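Local structure of GARP domain-containing protein (Trypanosoma brucei brucei TREU927, 6XZ6) at residues F166-E169 and Y170-A174; L181-L184 and Q185-T188. The protein serves as a trypanosome receptor for the host complement regulator factor H, and appears to promote parasite transmission to tsetse flies. All coordinates share one frame; numbering follows the deposited sequence.

Contact 1 of 2, residues F166-E169 and Y170-A174; sequences FAEE and YLQEA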
loop_
_atom_site.group_PDB
_atom_site.type_symbol
_atom_site.label_atom_id
_atom_site.label_comp_id
_atom_site.label_asym_id
_atom_site.label_seq_id
_atom_site.Cartn_x
_atom_site.Cartn_y
_atom_site.Cartn_z
ATOM N N PHE A 166 16.387 11.254 6.340
ATOM C CA PHE A 166 15.393 10.747 5.400
ATOM C C PHE A 166 15.034 9.279 5.615
ATOM O O PHE A 166 13.860 8.918 5.563
ATOM C CB PHE A 166 15.860 10.976 3.956
ATOM C CG PHE A 166 14.937 10.362 2.926
ATOM C CD1 PHE A 166 15.210 9.111 2.382
ATOM C CD2 PHE A 166 13.777 11.022 2.527
ATOM C CE1 PHE A 166 14.357 8.540 1.434
ATOM C CE2 PHE A 166 12.921 10.446 1.586
ATOM C CZ PHE A 166 13.214 9.202 1.055
ATOM N N ALA A 167 16.059 8.432 5.803
ATOM C CA ALA A 167 15.937 6.997 6.052
ATOM C C ALA A 167 15.235 6.726 7.381
ATOM O O ALA A 167 14.455 5.787 7.464
ATOM C CB ALA A 167 17.307 6.368 6.031
ATOM N N GLU A 168 15.455 7.568 8.395
ATOM C CA GLU A 168 14.788 7.481 9.703
ATOM C C GLU A 168 13.328 7.903 9.575
ATOM O O GLU A 168 12.458 7.222 10.110
ATOM C CB GLU A 168 15.527 8.328 10.769
ATOM C CG GLU A 168 14.892 8.319 12.148
ATOM C CD GLU A 168 14.842 7.016 12.924
ATOM O OE1 GLU A 168 15.689 6.134 12.675
ATOM O OE2 GLU A 168 13.965 6.887 13.807
ATOM N N GLU A 169 13.049 8.998 8.829
ATOM C CA GLU A 169 11.681 9.455 8.585
ATOM C C GLU A 169 10.940 8.440 7.701
ATOM O O GLU A 169 9.775 8.188 7.958
ATOM C CB GLU A 169 11.666 10.881 8.046
ATOM C CG GLU A 169 10.313 11.429 7.626
ATOM C CD GLU A 169 10.442 12.376 6.446
ATOM O OE1 GLU A 169 10.676 11.902 5.304
ATOM O OE2 GLU A 169 10.353 13.602 6.676
ATOM N N TYR A 170 11.622 7.771 6.767
ATOM C CA TYR A 170 10.988 6.697 5.986
ATOM C C TYR A 170 10.579 5.552 6.894
ATOM O O TYR A 170 9.448 5.106 6.787
ATOM C CB TYR A 170 11.857 6.178 4.823
ATOM C CG TYR A 170 11.201 5.021 4.102
ATOM C CD1 TYR A 170 10.114 5.229 3.249
ATOM C CD2 TYR A 170 11.593 3.712 4.347
ATOM C CE1 TYR A 170 9.459 4.159 2.630
ATOM C CE2 TYR A 170 10.932 2.635 3.753
ATOM C CZ TYR A 170 9.855 2.864 2.905
ATOM O OH TYR A 170 9.215 1.807 2.298
ATOM N N LEU A 171 11.448 5.111 7.814
ATOM C CA LEU A 171 11.102 4.066 8.790
ATOM C C LEU A 171 9.842 4.452 9.606
ATOM O O LEU A 171 8.921 3.640 9.714
ATOM C CB LEU A 171 12.291 3.759 9.737
ATOM C CG LEU A 171 12.023 2.833 10.943
ATOM C CD1 LEU A 171 11.624 1.396 10.489
ATOM C CD2 LEU A 171 13.205 2.804 11.892
ATOM N N GLN A 172 9.793 5.679 10.151
ATOM C CA GLN A 172 8.660 6.145 10.936
ATOM C C GLN A 172 7.360 6.034 10.139
ATOM O O GLN A 172 6.403 5.461 10.634
ATOM C CB GLN A 172 8.916 7.567 11.447
ATOM C CG GLN A 172 10.071 7.688 12.471
ATOM C CD GLN A 172 10.428 9.114 12.932
ATOM O OE1 GLN A 172 9.929 10.149 12.424
ATOM N NE2 GLN A 172 11.325 9.199 13.923
ATOM N N GLU A 173 7.360 6.488 8.878
ATOM C CA GLU A 173 6.224 6.434 7.932
ATOM C C GLU A 173 5.892 5.023 7.496
ATOM O O GLU A 173 4.712 4.726 7.314
ATOM C CB GLU A 173 6.485 7.299 6.674
ATOM C CG GLU A 173 6.828 8.751 6.957
ATOM C CD GLU A 173 5.697 9.748 7.055
ATOM O OE1 GLU A 173 5.821 10.825 6.425
ATOM O OE2 GLU A 173 4.711 9.476 7.785
ATOM N N ALA A 174 6.916 4.165 7.269
ATOM C CA ALA A 174 6.716 2.770 6.853
ATOM C C ALA A 174 6.093 1.968 7.974
ATOM O O ALA A 174 5.381 1.005 7.698
ATOM C CB ALA A 174 8.023 2.150 6.442
#
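F166 and Y170 meet through the first of four successive i to i+4 backbone hydrogen bonds, Y170 N to F166 O at 2.8 Å. The series continues with L171 N to A167 O, Q172 N to E168 O and E173 N to E169 O, each at 3.1 Å, the last nearly straight with an N-H...O angle of 167°.

Among the polar side chains, E168 and Q172 lie obliquely across one another, with carboxylate and amide planes nearly perpendicular (89°). E168 OE2 stands 3.5 Å from Q172 NE2, while the other carboxylate oxygen, OE1, makes a salt bridge to R159 of helix 148-161. The aliphatic part of Q172 also closes on the backbone, CG lying 3.4 Å from E168 O.

This is one amphipathic turn near the start of helix 165-208, in the helical bundle of a GARP-family receptor. E169 faces the ligand: OE1 hydrogen-bonds Y111 OH and OE2 forms a salt bridge to K33 of the factor H chain, whose V14 packs on F166. E173, one turn on, turns CG back beside its own backbone N (chi1 -55°), within 3.2 Å of E169 O.

On the nonpolar side A174 CB sits over one face of the Y170 ring, 3.9 Å above its plane and displaced toward the rim. That ring also makes edge-to-face contacts with Y111 and F115.

Contact 2 of 2, residues L181-L184 and Q185-T188; sequences LEEL and QKAT
The contact between L181-L184 and Q185-T188 is a local, i to i+4 one within helix 165-208, close to the middle of the elongated bundle. Regular helical bonding runs through it: Q185 N reaches L181 O at 3.3 Å, K186 N reaches E182 O at 3.1 Å, and A187 N bonds to E183 O.

The carbonyl of L184 is gripped twice by one residue. It accepts the backbone N of T188 at 3.1 Å and also its hydroxyl, OG1, at 2.6 Å. Rotation about CA-CB puts that oxygen beside the backbone N and anti to the carbonyl carbon (chi1 -46°), folding it back along the helix to the preceding turn. A buried threonine hydroxyl thereby finds its acceptor inside its own helix, a familiar solution for a polar group in a helical core.

On the exposed side, E182 and K186 form an intrahelical salt bridge, OE2 to NZ at 3.5 Å, a rather long pairing. E182 extends its chain beyond CG, whereas K186 bends at both its third and fourth torsions, bringing the ammonium alongside the end of the E182 chain, across which it runs obliquely; NZ is also 3.7 Å from E182 CG. Q185 lays its CG against L181 O at 3.1 Å.

Three helices pack against this turn: L184 and A187 pack on F100 and V97 of helix 67-125, L181 and T188 on L29 and R33 of helix 4-61, and E182 and Q185 touch P148 at the start of helix 148-161.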
loop_
_atom_site.group_PDB
_atom_site.type_symbol
_atom_site.label_atom_id
_atom_site.label_comp_id
_atom_site.label_asym_id
_atom_site.label_seq_id
_atom_site.Cartn_x
_atom_site.Cartn_y
_atom_site.Cartn_z
ATOM N N LEU A 181 -1.690 -1.188 6.320
ATOM C CA LEU A 181 -1.755 -2.342 5.432
ATOM C C LEU A 181 -2.373 -3.537 6.153
ATOM O O LEU A 181 -3.147 -4.250 5.541
ATOM C CB LEU A 181 -0.354 -2.657 4.856
ATOM C CG LEU A 181 -0.213 -3.797 3.835
ATOM C CD1 LEU A 181 -1.149 -3.619 2.631
ATOM C CD2 LEU A 181 1.201 -3.886 3.353
ATOM N N GLU A 182 -2.107 -3.700 7.461
ATOM C CA GLU A 182 -2.660 -4.756 8.317
ATOM C C GLU A 182 -4.163 -4.544 8.515
ATOM O O GLU A 182 -4.926 -5.500 8.447
ATOM C CB GLU A 182 -1.952 -4.737 9.673
ATOM C CG GLU A 182 -2.006 -6.053 10.440
ATOM C CD GLU A 182 -1.337 -6.041 11.808
ATOM O OE1 GLU A 182 -0.430 -5.205 12.046
ATOM O OE2 GLU A 182 -1.723 -6.887 12.648
ATOM N N GLU A 183 -4.579 -3.291 8.734
ATOM C CA GLU A 183 -5.970 -2.879 8.874
ATOM C C GLU A 183 -6.697 -2.946 7.540
ATOM O O GLU A 183 -7.907 -3.129 7.553
ATOM C CB GLU A 183 -6.065 -1.454 9.436
ATOM C CG GLU A 183 -5.724 -1.328 10.910
ATOM C CD GLU A 183 -5.645 0.101 11.407
ATOM O OE1 GLU A 183 -6.318 0.415 12.418
ATOM O OE2 GLU A 183 -4.911 0.911 10.795
ATOM N N LEU A 184 -5.990 -2.779 6.390
ATOM C CA LEU A 184 -6.607 -2.873 5.047
ATOM C C LEU A 184 -7.024 -4.327 4.810
ATOM O O LEU A 184 -8.064 -4.581 4.206
ATOM C CB LEU A 184 -5.649 -2.397 3.908
ATOM C CG LEU A 184 -6.158 -2.521 2.435
ATOM C CD1 LEU A 184 -7.054 -1.385 2.076
ATOM C CD2 LEU A 184 -5.015 -2.521 1.447
ATOM N N GLN A 185 -6.226 -5.269 5.323
ATOM C CA GLN A 185 -6.499 -6.699 5.190
ATOM C C GLN A 185 -7.586 -7.173 6.161
ATOM O O GLN A 185 -8.417 -7.993 5.770
ATOM C CB GLN A 185 -5.201 -7.514 5.280
ATOM C CG GLN A 185 -4.128 -6.969 4.301
ATOM C CD GLN A 185 -2.796 -7.657 4.408
ATOM O OE1 GLN A 185 -2.360 -8.097 5.485
ATOM N NE2 GLN A 185 -2.081 -7.732 3.286
ATOM N N LYS A 186 -7.655 -6.591 7.378
ATOM C CA LYS A 186 -8.702 -6.934 8.360
ATOM C C LYS A 186 -10.060 -6.448 7.833
ATOM O O LYS A 186 -11.050 -7.178 7.937
ATOM C CB LYS A 186 -8.428 -6.312 9.743
ATOM C CG LYS A 186 -7.235 -6.887 10.503
ATOM C CD LYS A 186 -7.252 -6.476 11.983
ATOM C CE LYS A 186 -6.405 -5.260 12.314
ATOM N NZ LYS A 186 -4.979 -5.618 12.521
ATOM N N ALA A 187 -10.092 -5.231 7.240
ATOM C CA ALA A 187 -11.286 -4.618 6.669
ATOM C C ALA A 187 -11.780 -5.344 5.443
ATOM O O ALA A 187 -12.987 -5.409 5.225
ATOM C CB ALA A 187 -11.032 -3.164 6.356
ATOM N N THR A 188 -10.878 -5.905 4.640
ATOM C CA THR A 188 -11.282 -6.683 3.458
ATOM C C THR A 188 -11.946 -7.995 3.905
ATOM O O THR A 188 -12.991 -8.350 3.364
ATOM C CB THR A 188 -10.127 -6.845 2.448
ATOM O OG1 THR A 188 -9.482 -5.584 2.263
ATOM C CG2 THR A 188 -10.617 -7.341 1.096
#

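Contacts 1 and 2 are two places on the same helix, 165-208, in series along the chain, with centres 21 Å apart and nearest atoms about 7 Å apart; they do not touch. The centre of contact 1 lies about 23 Å from the centre of the chain, that of contact 2 about 6 Å. The difference in place goes with a difference in partners: F166 and E169 of contact 1 reach factor H, whereas no other protein chain of the assembly touches contact 2. Both pack against helices 4-61, 67-125 and 148-161, and in this way one continuous helix joins the receptor's ligand-binding region to the middle of its bundle.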